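Local coordinates for protein carboxylic ester hydrolase (Aspergillus niger, PDB 7K4O) that probably hydrolyses the galloyl ester bonds of tannins as a secreted fungal serine esterase of the tannase family, and is captured here with gallic acid bound, at residues A212-F217 / S427-E432; F323-T328 / S421-A426. All coordinates share one frame; numbering follows the deposited sequence.

Contact 1. Residues A212-F217 / S427-E432; sequences AFRWSF and SIRYWE. With GDE (3,4,5-trihydroxybenzoic acid), chain J.
F213 and R214 reach across to Y430 and R429 on helix 425-438, and so join two connections of the alpha/beta-hydrolase core: the loop that leaves strand 205-209 and the helix that follows strand 410-416.

The apolar part belongs to F213. Its CZ lies 3.3 Å from CB of Y430, and CE2 comes against CG of the same residue at 3.6 Å. The two ring planes meet obliquely, inclined at 57°. At its edge the F213 ring also approaches CA of S427. A flat, wholly apolar side chain suits this buried place, because it packs on the CB and CG of Y430 and asks for no polar partner. Y430, with CG opposite its backbone N (chi1 -177°), offers these two carbons to the phenylalanine while its hydroxyl is hydrogen-bonded to O of W398.

The polar part is built on two arginines. R214, at the N-cap position of helix 215-221, turns at chi3 (-67°) and lays one guanidinium face against the aliphatic stem of R429, whose CD sits 3.8 Å from CZ of R214. The two guanidinium planes are nearly perpendicular. Both groups find anionic or carbonyl partners at the C-terminus of the chain: NE of R214 forms a salt bridge with the terminal carboxylate of Y554, and NE of R429 is hydrogen-bonded to O of V553. That carboxylate would probably ease the proximity of the two positive charges.

Next to F213 in the chain, A212 does not touch helix 425-438 but rests its CB 3.7 Å from ring carbon CAI of the bound 3,4,5-trihydroxybenzoic acid.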
ATOM      1  N   ALA A 212       2.968  -0.650  -2.757  1.00 21.42           N
ATOM      2  CA  ALA A 212       3.283  -0.824  -4.192  1.00 21.44           C
ATOM      3  C   ALA A 212       4.790  -0.709  -4.455  1.00 21.21           C
ATOM      4  O   ALA A 212       5.187  -0.011  -5.419  1.00 22.39           O
ATOM      5  CB  ALA A 212       2.484   0.126  -4.986  1.00 23.36           C
ATOM      6  N   PHE A 213       5.600  -1.363  -3.620  1.00 20.58           N
ATOM      7  CA  PHE A 213       7.064  -1.408  -3.845  1.00 21.16           C
ATOM      8  C   PHE A 213       7.391  -2.589  -4.794  1.00 20.52           C
ATOM      9  O   PHE A 213       6.493  -3.217  -5.387  1.00 21.07           O
ATOM     10  CB  PHE A 213       7.803  -1.384  -2.522  1.00 21.85           C
ATOM     11  CG  PHE A 213       7.547  -2.509  -1.560  1.00 20.42           C
ATOM     12  CD1 PHE A 213       6.888  -3.660  -1.917  1.00 20.71           C
ATOM     13  CD2 PHE A 213       8.028  -2.383  -0.252  1.00 23.36           C
ATOM     14  CE1 PHE A 213       6.754  -4.697  -0.999  1.00 23.75           C
ATOM     15  CE2 PHE A 213       7.847  -3.397   0.673  1.00 23.34           C
ATOM     16  CZ  PHE A 213       7.277  -4.572   0.274  1.00 21.97           C
ATOM     17  N   ARG A 214       8.674  -2.848  -4.962  1.00 20.13           N
ATOM     18  CA  ARG A 214       9.191  -3.820  -5.953  1.00 19.87           C
ATOM     19  C   ARG A 214       8.608  -3.444  -7.314  1.00 20.52           C
ATOM     20  O   ARG A 214       8.140  -4.325  -8.059  1.00 20.36           O
ATOM     21  CB  ARG A 214       8.890  -5.257  -5.519  1.00 21.30           C
ATOM     22  CG  ARG A 214       9.837  -6.272  -6.127  1.00 21.69           C
ATOM     23  CD  ARG A 214       9.644  -7.664  -5.566  1.00 22.80           C
ATOM     24  NE  ARG A 214      10.034  -7.693  -4.141  1.00 22.43           N
ATOM     25  CZ  ARG A 214       9.211  -7.791  -3.090  1.00 22.83           C
ATOM     26  NH1 ARG A 214       7.913  -7.908  -3.244  1.00 24.17           N
ATOM     27  NH2 ARG A 214       9.737  -7.690  -1.893  1.00 23.51           N
ATOM     28  N   TRP A 215       8.722  -2.171  -7.678  1.00 20.58           N
ATOM     29  CA  TRP A 215       8.005  -1.504  -8.771  1.00 21.15           C
ATOM     30  C   TRP A 215       7.984  -2.335 -10.076  1.00 19.92           C
ATOM     31  O   TRP A 215       6.880  -2.554 -10.602  1.00 22.36           O
ATOM     32  CB  TRP A 215       8.611  -0.126  -9.023  1.00 20.51           C
ATOM     33  CG  TRP A 215       7.777   0.665  -9.983  1.00 20.59           C
ATOM     34  CD1 TRP A 215       7.896   0.765 -11.339  1.00 20.17           C
ATOM     35  CD2 TRP A 215       6.736   1.577  -9.610  1.00 21.37           C
ATOM     36  NE1 TRP A 215       6.932   1.594 -11.822  1.00 20.80           N
ATOM     37  CE2 TRP A 215       6.205   2.130 -10.801  1.00 20.02           C
ATOM     38  CE3 TRP A 215       6.152   1.944  -8.383  1.00 22.43           C
ATOM     39  CZ2 TRP A 215       5.117   2.997 -10.788  1.00 20.99           C
ATOM     40  CZ3 TRP A 215       5.099   2.819  -8.375  1.00 20.95           C
ATOM     41  CH2 TRP A 215       4.584   3.341  -9.558  1.00 22.31           C
ATOM     42  N   SER A 216       9.149  -2.746 -10.575  1.00 21.34           N
ATOM     43  CA  SER A 216       9.193  -3.357 -11.927  1.00 23.31           C
ATOM     44  C   SER A 216       8.411  -4.675 -11.910  1.00 24.81           C
ATOM     45  O   SER A 216       7.935  -5.077 -12.994  1.00 23.96           O
ATOM     46  CB  SER A 216      10.650  -3.509 -12.410  1.00 21.57           C
ATOM     47  OG  SER A 216      11.362  -4.463 -11.640  1.00 22.99           O
ATOM     48  N   PHE A 217       8.379  -5.394 -10.799  1.00 22.20           N
ATOM     49  CA  PHE A 217       7.699  -6.706 -10.717  1.00 20.67           C
ATOM     50  C   PHE A 217       6.227  -6.447 -10.461  1.00 24.59           C
ATOM     51  O   PHE A 217       5.366  -7.015 -11.121  1.00 24.49           O
ATOM     52  CB  PHE A 217       8.345  -7.564  -9.639  1.00 22.83           C
ATOM     53  CG  PHE A 217       9.697  -8.132  -9.994  1.00 21.37           C
ATOM     54  CD1 PHE A 217      10.815  -7.320 -10.114  1.00 23.64           C
ATOM     55  CD2 PHE A 217       9.841  -9.477 -10.292  1.00 22.71           C
ATOM     56  CE1 PHE A 217      12.029  -7.830 -10.522  1.00 23.45           C
ATOM     57  CE2 PHE A 217      11.069  -9.995 -10.641  1.00 23.41           C
ATOM     58  CZ  PHE A 217      12.155  -9.177 -10.762  1.00 24.51           C
ATOM     59  N   SER A 427       4.710  -8.527   0.497  1.00 21.53           N
ATOM     60  CA  SER A 427       5.094  -7.905   1.800  1.00 20.67           C
ATOM     61  C   SER A 427       5.962  -8.855   2.589  1.00 20.92           C
ATOM     62  O   SER A 427       6.966  -8.415   3.177  1.00 22.14           O
ATOM     63  CB  SER A 427       3.870  -7.447   2.572  1.00 21.84           C
ATOM     64  OG  SER A 427       3.266  -6.315   1.971  1.00 22.82           O
ATOM     65  N   ILE A 428       5.606 -10.152   2.679  1.00 21.59           N
ATOM     66  CA  ILE A 428       6.473 -11.118   3.379  1.00 21.00           C
ATOM     67  C   ILE A 428       7.863 -11.068   2.770  1.00 21.56           C
ATOM     68  O   ILE A 428       8.873 -11.096   3.497  1.00 21.83           O
ATOM     69  CB  ILE A 428       5.863 -12.542   3.311  1.00 24.70           C
ATOM     70  CG1 ILE A 428       4.710 -12.752   4.297  1.00 23.35           C
ATOM     71  CG2 ILE A 428       6.951 -13.531   3.602  1.00 24.01           C
ATOM     72  CD1 ILE A 428       3.488 -12.002   4.024  1.00 23.03           C
ATOM     73  N   ARG A 429       7.949 -11.041   1.442  1.00 21.29           N
ATOM     74  CA  ARG A 429       9.275 -11.093   0.813  1.00 21.41           C
ATOM     75  C   ARG A 429      10.185  -9.961   1.301  1.00 21.28           C
ATOM     76  O   ARG A 429      11.369 -10.172   1.517  1.00 21.29           O
ATOM     77  CB  ARG A 429       9.176 -11.084  -0.713  1.00 22.35           C
ATOM     78  CG  ARG A 429      10.559 -11.339  -1.315  1.00 23.27           C
ATOM     79  CD  ARG A 429      10.477 -11.410  -2.841  1.00 23.90           C
ATOM     80  NE  ARG A 429      11.754 -11.728  -3.418  1.00 24.94           N
ATOM     81  CZ  ARG A 429      12.196 -12.974  -3.685  1.00 27.44           C
ATOM     82  NH1 ARG A 429      11.431 -14.032  -3.461  1.00 26.81           N
ATOM     83  NH2 ARG A 429      13.394 -13.153  -4.213  1.00 25.48           N
ATOM     84  N   TYR A 430       9.653  -8.754   1.403  1.00 21.73           N
ATOM     85  CA  TYR A 430      10.508  -7.616   1.811  1.00 21.63           C
ATOM     86  C   TYR A 430      10.971  -7.790   3.253  1.00 20.45           C
ATOM     87  O   TYR A 430      12.154  -7.528   3.546  1.00 20.82           O
ATOM     88  CB  TYR A 430       9.793  -6.287   1.620  1.00 20.62           C
ATOM     89  CG  TYR A 430      10.684  -5.128   1.969  1.00 21.70           C
ATOM     90  CD1 TYR A 430      11.829  -4.837   1.225  1.00 20.63           C
ATOM     91  CD2 TYR A 430      10.432  -4.343   3.097  1.00 22.05           C
ATOM     92  CE1 TYR A 430      12.689  -3.801   1.576  1.00 21.66           C
ATOM     93  CE2 TYR A 430      11.256  -3.290   3.444  1.00 20.99           C
ATOM     94  CZ  TYR A 430      12.382  -3.018   2.690  1.00 20.87           C
ATOM     95  OH  TYR A 430      13.189  -1.991   3.085  1.00 20.44           O
ATOM     96  N   TRP A 431      10.065  -8.196   4.141  1.00 21.58           N
ATOM     97  CA  TRP A 431      10.464  -8.407   5.553  1.00 21.30           C
ATOM     98  C   TRP A 431      11.567  -9.460   5.598  1.00 20.94           C
ATOM     99  O   TRP A 431      12.586  -9.297   6.309  1.00 21.46           O
ATOM    100  CB  TRP A 431       9.233  -8.785   6.379  1.00 22.33           C
ATOM    101  CG  TRP A 431       9.476  -8.987   7.841  1.00 22.05           C
ATOM    102  CD1 TRP A 431       9.212  -8.081   8.837  1.00 23.48           C
ATOM    103  CD2 TRP A 431       9.930 -10.191   8.488  1.00 22.20           C
ATOM    104  NE1 TRP A 431       9.466  -8.643  10.064  1.00 22.20           N
ATOM    105  CE2 TRP A 431       9.933  -9.925   9.880  1.00 22.48           C
ATOM    106  CE3 TRP A 431      10.333 -11.463   8.053  1.00 23.66           C
ATOM    107  CZ2 TRP A 431      10.303 -10.887  10.809  1.00 23.82           C
ATOM    108  CZ3 TRP A 431      10.698 -12.407   8.983  1.00 24.63           C
ATOM    109  CH2 TRP A 431      10.708 -12.104  10.339  1.00 25.46           C
ATOM    110  N   GLU A 432      11.454 -10.511   4.794  1.00 21.52           N
ATOM    111  CA  GLU A 432      12.520 -11.539   4.780  1.00 21.81           C
ATOM    112  C   GLU A 432      13.837 -11.017   4.191  1.00 22.07           C
ATOM    113  O   GLU A 432      14.887 -11.428   4.640  1.00 22.64           O
ATOM    114  CB  GLU A 432      12.038 -12.759   3.986  1.00 22.81           C
ATOM    115  CG  GLU A 432      10.826 -13.495   4.553  1.00 23.65           C
ATOM    116  CD  GLU A 432      11.081 -14.256   5.843  1.00 23.96           C
ATOM    117  OE1 GLU A 432      12.217 -14.247   6.307  1.00 26.10           O
ATOM    118  OE2 GLU A 432      10.104 -14.874   6.346  1.00 26.01           O
TER
HETATM  119  OAA GDE J 603      -2.177   2.843  -4.836  0.99 26.88           O
HETATM  120  OAB GDE J 603      -3.882   1.476  -5.183  0.99 31.84           O
HETATM  121  OAC GDE J 603       1.255   1.244  -8.318  0.96 23.14           O
HETATM  122  OAD GDE J 603      -1.720  -2.437  -7.667  0.99 23.99           O
HETATM  123  OAE GDE J 603       0.460  -1.407  -8.822  0.90 22.20           O
HETATM  124  CAF GDE J 603      -0.701   1.534  -6.850  0.99 25.42           C
HETATM  125  CAG GDE J 603      -2.223  -0.344  -6.515  0.95 24.79           C
HETATM  126  CAH GDE J 603      -2.689   1.822  -5.387  1.00 30.77           C
HETATM  127  CAI GDE J 603       0.083   0.745  -7.705  1.00 24.04           C
HETATM  128  CAJ GDE J 603      -1.453  -1.132  -7.409  0.99 25.67           C
HETATM  129  CAK GDE J 603      -1.858   0.979  -6.327  0.95 25.39           C
HETATM  130  CAL GDE J 603      -0.320  -0.595  -7.959  0.94 24.98           C

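Contact 2. Residues F323-T328 / S421-A426; sequences FSYQPT and SIPTAA. With GDE (3,4,5-trihydroxybenzoic acid), chain J.
The gallic acid pocket borders this contact: S421 and I422 line it, and the chain from S421 to A426 leads from there into helix 425-438. OG of S421 makes a 2.6 Å hydrogen bond with the ligand hydroxyl OAD, in which either could donate, and CG1 of I422 lies against that same hydroxyl.

Behind this pocket wall stands Y325, whose ring turns an edge to the backbone, CE1 lying 3.3 Å from C of S421. The ring also packs on P423, CE1 to CD at 3.7 Å. A tyrosine is apt here, since its carbon edge follows the backbone while its hydroxyl is hydrogen-bonded to OD2 of D333 and NE2 of Q221.

F323 packs on A425 and A426. One face of its ring takes the methyl of A425 in a CH-pi contact, with CB 4.2 Å from the ring centroid, and the small A426 lets CE1 come close to the helix backbone. P423 sets its CB against O of S324, its rigid ring also meeting Y325.

Between the backbones, two waters do the bridging. Water 1 donates to O of S324 and to OE1 of Q326, each at 2.8 Å, and accepts from N of A425 at 3.0 Å. Water 2 accepts from N of Q326 and from N of T424.

With no direct hydrogen bond between the segments, the polar joining rests on these two waters, which accept the backbone N-H groups of T424 and A425, while carbon contacts place the loop behind the ligand-binding serine.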
ATOM      1  N   PHE A 323       5.417 -14.054  -8.191  1.00 26.65           N
ATOM      2  CA  PHE A 323       4.273 -14.728  -7.535  1.00 25.31           C
ATOM      3  C   PHE A 323       3.083 -13.848  -7.729  1.00 30.88           C
ATOM      4  O   PHE A 323       3.178 -12.682  -8.144  1.00 35.30           O
ATOM      5  CB  PHE A 323       4.595 -15.082  -6.082  1.00 28.75           C
ATOM      6  CG  PHE A 323       5.352 -13.996  -5.348  1.00 26.76           C
ATOM      7  CD1 PHE A 323       4.687 -12.857  -4.963  1.00 27.25           C
ATOM      8  CD2 PHE A 323       6.696 -14.112  -5.103  1.00 26.61           C
ATOM      9  CE1 PHE A 323       5.384 -11.821  -4.370  1.00 26.65           C
ATOM     10  CE2 PHE A 323       7.381 -13.106  -4.443  1.00 28.47           C
ATOM     11  CZ  PHE A 323       6.714 -11.965  -4.105  1.00 23.62           C
ATOM     12  N   SER A 324       1.933 -14.434  -7.481  1.00 26.34           N
ATOM     13  CA  SER A 324       0.652 -13.776  -7.723  1.00 25.44           C
ATOM     14  C   SER A 324      -0.128 -13.682  -6.408  1.00 23.66           C
ATOM     15  O   SER A 324       0.410 -14.041  -5.333  1.00 26.68           O
ATOM     16  CB  SER A 324      -0.125 -14.516  -8.804  1.00 27.07           C
ATOM     17  OG  SER A 324      -1.223 -13.757  -9.244  1.00 28.34           O
ATOM     18  N   TYR A 325      -1.329 -13.168  -6.535  1.00 25.48           N
ATOM     19  CA  TYR A 325      -2.271 -12.965  -5.410  1.00 25.49           C
ATOM     20  C   TYR A 325      -2.577 -14.305  -4.760  1.00 30.57           C
ATOM     21  O   TYR A 325      -2.534 -15.383  -5.417  1.00 28.22           O
ATOM     22  CB  TYR A 325      -3.535 -12.281  -5.897  1.00 26.25           C
ATOM     23  CG  TYR A 325      -3.257 -11.135  -6.818  1.00 27.06           C
ATOM     24  CD1 TYR A 325      -2.774  -9.920  -6.341  1.00 25.18           C
ATOM     25  CD2 TYR A 325      -3.405 -11.252  -8.181  1.00 24.73           C
ATOM     26  CE1 TYR A 325      -2.470  -8.874  -7.188  1.00 24.96           C
ATOM     27  CE2 TYR A 325      -3.088 -10.218  -9.041  1.00 26.30           C
ATOM     28  CZ  TYR A 325      -2.639  -9.006  -8.548  1.00 26.69           C
ATOM     29  OH  TYR A 325      -2.391  -7.982  -9.419  1.00 26.96           O
ATOM     30  N   GLN A 326      -2.864 -14.251  -3.472  1.00 28.28           N
ATOM     31  CA  GLN A 326      -3.222 -15.458  -2.695  1.00 29.82           C
ATOM     32  C   GLN A 326      -4.545 -16.037  -3.202  1.00 23.91           C
ATOM     33  O   GLN A 326      -5.399 -15.336  -3.728  1.00 26.27           O
ATOM     34  CB  GLN A 326      -3.387 -15.112  -1.219  1.00 26.85           C
ATOM     35  CG  GLN A 326      -2.080 -14.799  -0.497  1.00 28.41           C
ATOM     36  CD  GLN A 326      -1.079 -15.913  -0.542  1.00 28.80           C
ATOM     37  OE1 GLN A 326      -0.158 -15.935  -1.374  1.00 29.28           O
ATOM     38  NE2 GLN A 326      -1.231 -16.883   0.365  1.00 28.19           N
ATOM     39  N   PRO A 327      -4.762 -17.351  -3.005  1.00 28.77           N
ATOM     40  CA  PRO A 327      -6.134 -17.881  -3.110  1.00 29.61           C
ATOM     41  C   PRO A 327      -7.088 -17.054  -2.227  1.00 31.00           C
ATOM     42  O   PRO A 327      -6.656 -16.584  -1.172  1.00 30.05           O
ATOM     43  CB  PRO A 327      -5.986 -19.321  -2.593  1.00 31.97           C
ATOM     44  CG  PRO A 327      -4.545 -19.662  -2.831  1.00 31.59           C
ATOM     45  CD  PRO A 327      -3.768 -18.358  -2.616  1.00 30.98           C
ATOM     46  N   THR A 328      -8.309 -16.820  -2.705  1.00 29.52           N
ATOM     47  CA  THR A 328      -9.448 -16.032  -2.136  1.00 31.88           C
ATOM     48  C   THR A 328      -9.389 -14.588  -2.617  1.00 30.31           C
ATOM     49  O   THR A 328     -10.396 -13.922  -2.521  1.00 31.31           O
ATOM     50  CB  THR A 328      -9.606 -16.095  -0.611  1.00 32.03           C
ATOM     51  OG1 THR A 328      -8.575 -15.414   0.093  1.00 31.50           O
ATOM     52  CG2 THR A 328      -9.542 -17.493  -0.059  1.00 31.40           C
ATOM     53  N   SER A 421      -4.820  -6.633  -5.756  1.00 24.96           N
ATOM     54  CA  SER A 421      -4.135  -5.528  -6.472  1.00 24.89           C
ATOM     55  C   SER A 421      -2.628  -5.675  -6.261  1.00 25.68           C
ATOM     56  O   SER A 421      -1.894  -5.369  -7.189  1.00 24.21           O
ATOM     57  CB  SER A 421      -4.677  -4.194  -6.070  1.00 27.06           C
ATOM     58  OG  SER A 421      -4.125  -3.127  -6.830  1.00 26.15           O
ATOM     59  N   ILE A 422      -2.210  -6.024  -5.044  1.00 25.85           N
ATOM     60  CA  ILE A 422      -0.797  -6.282  -4.684  1.00 24.71           C
ATOM     61  C   ILE A 422      -0.743  -7.604  -3.993  1.00 24.67           C
ATOM     62  O   ILE A 422      -1.380  -7.773  -2.946  1.00 25.56           O
ATOM     63  CB  ILE A 422      -0.236  -5.146  -3.811  1.00 24.73           C
ATOM     64  CG1 ILE A 422      -0.518  -3.788  -4.467  1.00 27.78           C
ATOM     65  CG2 ILE A 422       1.231  -5.431  -3.529  1.00 24.49           C
ATOM     66  CD1 ILE A 422       0.057  -2.593  -3.760  1.00 29.87           C
ATOM     67  N   PRO A 423       0.036  -8.581  -4.503  1.00 24.00           N
ATOM     68  CA  PRO A 423       0.104  -9.876  -3.858  1.00 25.63           C
ATOM     69  C   PRO A 423       0.527  -9.771  -2.386  1.00 26.70           C
ATOM     70  O   PRO A 423       1.525  -9.177  -2.081  1.00 23.27           O
ATOM     71  CB  PRO A 423       1.136 -10.640  -4.663  1.00 25.41           C
ATOM     72  CG  PRO A 423       1.068  -9.999  -6.000  1.00 24.80           C
ATOM     73  CD  PRO A 423       0.882  -8.514  -5.720  1.00 24.06           C
ATOM     74  N   THR A 424      -0.209 -10.440  -1.494  1.00 24.59           N
ATOM     75  CA  THR A 424       0.178 -10.458  -0.070  1.00 23.93           C
ATOM     76  C   THR A 424       1.615 -10.918   0.112  1.00 25.47           C
ATOM     77  O   THR A 424       2.322 -10.384   1.003  1.00 24.74           O
ATOM     78  CB  THR A 424      -0.803 -11.328   0.742  1.00 23.41           C
ATOM     79  OG1 THR A 424      -2.132 -11.030   0.316  1.00 25.07           O
ATOM     80  CG2 THR A 424      -0.616 -11.075   2.227  1.00 25.03           C
ATOM     81  N   ALA A 425       2.067 -11.925  -0.651  1.00 23.35           N
ATOM     82  CA  ALA A 425       3.426 -12.447  -0.519  1.00 22.61           C
ATOM     83  C   ALA A 425       4.483 -11.370  -0.817  1.00 21.28           C
ATOM     84  O   ALA A 425       5.629 -11.570  -0.425  1.00 23.45           O
ATOM     85  CB  ALA A 425       3.564 -13.684  -1.382  1.00 24.16           C
ATOM     86  N   ALA A 426       4.127 -10.303  -1.510  1.00 22.52           N
ATOM     87  CA  ALA A 426       5.087  -9.212  -1.820  1.00 22.87           C
ATOM     88  C   ALA A 426       5.579  -8.591  -0.505  1.00 22.38           C
ATOM     89  O   ALA A 426       6.763  -8.188  -0.468  1.00 23.94           O
ATOM     90  CB  ALA A 426       4.522  -8.179  -2.692  1.00 23.45           C
TER
HETATM   91  OAA GDE J 603      -2.177   2.843  -4.836  0.99 26.88           O
HETATM   92  OAB GDE J 603      -3.882   1.476  -5.183  0.99 31.84           O
HETATM   93  OAC GDE J 603       1.255   1.244  -8.318  0.96 23.14           O
HETATM   94  OAD GDE J 603      -1.720  -2.437  -7.667  0.99 23.99           O
HETATM   95  OAE GDE J 603       0.460  -1.407  -8.822  0.90 22.20           O
HETATM   96  CAF GDE J 603      -0.701   1.534  -6.850  0.99 25.42           C
HETATM   97  CAG GDE J 603      -2.223  -0.344  -6.515  0.95 24.79           C
HETATM   98  CAH GDE J 603      -2.689   1.822  -5.387  1.00 30.77           C
HETATM   99  CAI GDE J 603       0.083   0.745  -7.705  1.00 24.04           C
HETATM  100  CAJ GDE J 603      -1.453  -1.132  -7.409  0.99 25.67           C
HETATM  101  CAK GDE J 603      -1.858   0.979  -6.327  0.95 25.39           C
HETATM  102  CAL GDE J 603      -0.320  -0.595  -7.959  0.94 24.98           C
HETATM  103  O   HOH W   1       0.431 -13.481  -2.556  1.00 25.41           O
HETATM  104  O   HOH W   2      -2.923 -11.600  -2.293  1.00 25.33           O

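Contacts 1 and 2 share helix 425-438 and lie with centres about 11 Å apart. They are joined directly: NH1 of R214 makes a probable hydrogen bond of 3.0 Å to O of A426, and CE1 of F213 packs on the same oxygen at 3.5 Å. R429 CD also reaches F323 CE2 at 3.9 Å, tying the loop 323-328 to contact 1. Nearer the ligand, CD1 of I422 meets N of A212 at 3.6 Å, and both residues belong to the gallic acid pocket. Q218, Q219 and H222 add further ligand bonds; the pocket also includes S186 and H465, which with D419 probably form the catalytic triad.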